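Side-chain contact in lipolytic protein G-D-S-L family (Veillonella parvula DSM 2008, PDB 4RW0), which probably hydrolyses ester bonds of lipids or other acylated substrates: residues Lys94-Ala99 with Glu129-Tyr134. Residues are numbered along the deposited sequence; the frame is centred on the assembly and turned at random.
Sequences KAIELA and EQLKAY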
loop_
_atom_site.group_PDB
_atom_site.type_symbol
_atom_site.label_atom_id
_atom_site.label_comp_id
_atom_site.label_asym_id
_atom_site.label_seq_id
_atom_site.Cartn_x
_atom_site.Cartn_y
_atom_site.Cartn_z
ATOM N N LYS A 94 -8.163 3.877 -11.507
ATOM C CA LYS A 94 -7.764 5.162 -12.073
ATOM C C LYS A 94 -6.367 5.564 -11.646
ATOM O O LYS A 94 -5.507 5.923 -12.441
ATOM C CB LYS A 94 -8.748 6.226 -11.625
ATOM C CG LYS A 94 -9.913 6.299 -12.582
ATOM C CD LYS A 94 -11.188 6.931 -11.998
ATOM C CE LYS A 94 -11.052 8.360 -11.490
ATOM N NZ LYS A 94 -12.379 8.882 -11.042
ATOM N N ALA A 95 -6.099 5.371 -10.376
ATOM C CA ALA A 95 -4.745 5.619 -9.873
ATOM C C ALA A 95 -3.713 4.737 -10.535
ATOM O O ALA A 95 -2.624 5.228 -10.905
ATOM C CB ALA A 95 -4.732 5.464 -8.366
ATOM N N ILE A 96 -4.057 3.460 -10.724
ATOM C CA ILE A 96 -3.144 2.507 -11.296
ATOM C C ILE A 96 -2.857 2.834 -12.752
ATOM O O ILE A 96 -1.705 2.764 -13.211
ATOM C CB ILE A 96 -3.703 1.061 -11.160
ATOM C CG1 ILE A 96 -3.776 0.595 -9.697
ATOM C CG2 ILE A 96 -2.911 0.080 -12.002
ATOM C CD1 ILE A 96 -4.703 -0.594 -9.461
ATOM N N GLU A 97 -3.893 3.245 -13.473
ATOM C CA GLU A 97 -3.726 3.649 -14.934
ATOM C C GLU A 97 -2.887 4.893 -15.056
ATOM O O GLU A 97 -1.962 4.952 -15.878
ATOM C CB GLU A 97 -5.081 3.867 -15.569
ATOM C CG GLU A 97 -5.887 2.581 -15.646
ATOM C CD GLU A 97 -7.349 2.774 -16.104
ATOM O OE1 GLU A 97 -7.909 3.920 -16.069
ATOM O OE2 GLU A 97 -7.942 1.732 -16.482
ATOM N N LEU A 98 -3.116 5.849 -14.160
ATOM C CA LEU A 98 -2.286 7.043 -14.144
ATOM C C LEU A 98 -0.845 6.740 -13.822
ATOM O O LEU A 98 0.065 7.080 -14.586
ATOM C CB LEU A 98 -2.875 8.068 -13.172
ATOM C CG LEU A 98 -2.007 9.304 -12.944
ATOM C CD1 LEU A 98 -1.827 10.074 -14.272
ATOM C CD2 LEU A 98 -2.584 10.165 -11.813
ATOM N N ALA A 99 -0.582 6.017 -12.709
ATOM C CA ALA A 99 0.798 5.722 -12.361
ATOM C C ALA A 99 1.520 4.913 -13.430
ATOM O O ALA A 99 2.730 5.069 -13.633
ATOM C CB ALA A 99 0.823 4.984 -10.984
ATOM N N GLU A 129 -10.053 -8.596 -3.330
ATOM C CA GLU A 129 -10.325 -9.630 -4.376
ATOM C C GLU A 129 -10.358 -9.077 -5.791
ATOM O O GLU A 129 -9.757 -9.641 -6.717
ATOM C CB GLU A 129 -11.670 -10.390 -4.104
ATOM C CG GLU A 129 -11.576 -11.350 -2.924
ATOM C CD GLU A 129 -10.328 -12.267 -2.964
ATOM O OE1 GLU A 129 -9.510 -12.176 -1.989
ATOM O OE2 GLU A 129 -10.132 -13.039 -3.967
ATOM N N GLN A 130 -10.988 -7.938 -5.963
ATOM C CA GLN A 130 -11.023 -7.325 -7.289
ATOM C C GLN A 130 -9.676 -6.827 -7.733
ATOM O O GLN A 130 -9.341 -6.889 -8.916
ATOM C CB GLN A 130 -12.058 -6.231 -7.332
ATOM C CG GLN A 130 -13.489 -6.724 -7.151
ATOM C CD GLN A 130 -14.491 -5.595 -7.063
ATOM O OE1 GLN A 130 -14.830 -4.967 -8.054
ATOM N NE2 GLN A 130 -14.962 -5.324 -5.867
ATOM N N LEU A 131 -8.847 -6.360 -6.789
ATOM C CA LEU A 131 -7.508 -5.911 -7.151
ATOM C C LEU A 131 -6.670 -7.081 -7.592
ATOM O O LEU A 131 -5.877 -7.000 -8.543
ATOM C CB LEU A 131 -6.814 -5.202 -5.933
ATOM C CG LEU A 131 -7.327 -3.807 -5.582
ATOM C CD1 LEU A 131 -6.677 -3.286 -4.273
ATOM C CD2 LEU A 131 -7.022 -2.851 -6.756
ATOM N N LYS A 132 -6.764 -8.189 -6.868
ATOM C CA LYS A 132 -5.972 -9.359 -7.282
ATOM C C LYS A 132 -6.373 -9.797 -8.708
ATOM O O LYS A 132 -5.517 -10.189 -9.492
ATOM C CB LYS A 132 -6.154 -10.560 -6.366
ATOM C CG LYS A 132 -5.660 -10.367 -4.978
ATOM C CD LYS A 132 -5.784 -11.648 -4.185
ATOM C CE LYS A 132 -6.538 -11.426 -2.911
ATOM N NZ LYS A 132 -6.258 -12.544 -1.975
ATOM N N ALA A 133 -7.645 -9.705 -9.010
ATOM C CA ALA A 133 -8.153 -10.105 -10.353
ATOM C C ALA A 133 -7.643 -9.153 -11.422
ATOM O O ALA A 133 -7.121 -9.579 -12.454
ATOM C CB ALA A 133 -9.656 -10.145 -10.344
ATOM N N TYR A 134 -7.701 -7.860 -11.141
ATOM C CA TYR A 134 -7.131 -6.858 -12.064
ATOM C C TYR A 134 -5.633 -7.076 -12.296
ATOM O O TYR A 134 -5.147 -6.973 -13.417
ATOM C CB TYR A 134 -7.459 -5.427 -11.523
ATOM C CG TYR A 134 -6.991 -4.284 -12.399
ATOM C CD1 TYR A 134 -5.693 -3.827 -12.342
ATOM C CD2 TYR A 134 -7.853 -3.696 -13.307
ATOM C CE1 TYR A 134 -5.263 -2.801 -13.161
ATOM C CE2 TYR A 134 -7.429 -2.705 -14.162
ATOM C CZ TYR A 134 -6.149 -2.234 -14.080
ATOM O OH TYR A 134 -5.771 -1.221 -14.914
#
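With chi1 at -177°, Tyr-134 carries CG on the far side of CB from its own backbone nitrogen, and the ring points toward helix 85-100. Ile-96 answers it by setting its CG2 methyl opposite its backbone N and its CG1 branch opposite the carbonyl carbon, which turns CG2 to the tyrosine and CG1 with CD1 to Leu-131. The CG2 methyl of Ile-96 comes to 3.9 Å from CE1 of Tyr-134, approaching the ring at a slant, and the two side chains lie alongside, running opposite ways. At the end of the longer arm CD1 of Ile-96 lies 4.2 Å from CD2 of Leu-131, one turn back along helix 120-138, a looser touch.

On the more exposed side Glu-97 lies roughly perpendicular to the tyrosine side chain. Its CG methylene stands 3.9 Å from the phenol OH of Tyr-134, and OE2 is 4.0 Å from that same OH, too far for a hydrogen bond; carboxylate and ring planes are 53° apart. Glu-97 is exposed and Tyr-134 partly so, whereas Ile-96 and Leu-131 are buried, so the small interface grades from solvent at the phenol end to the buried leucine.

The axes of 94-99 and 129-134 come no nearer than 13.0 Å and run 32° apart, a gap bridged by the tyrosine side chain meeting Ile-96 rather than by close backbone approach. Tyr-89 and Val-93 extend the tyrosine's seat along helix 85-100, while Ile-140 touches both Ile-96 and Tyr-134, and Leu-72 of strand 69-73 lies against Ile-96. Two neighbouring helices thus pack through apolar side chains beside a parallel five-stranded sheet of order 2-1-3-4-5, the layered alpha/beta fold of SGNH hydrolases.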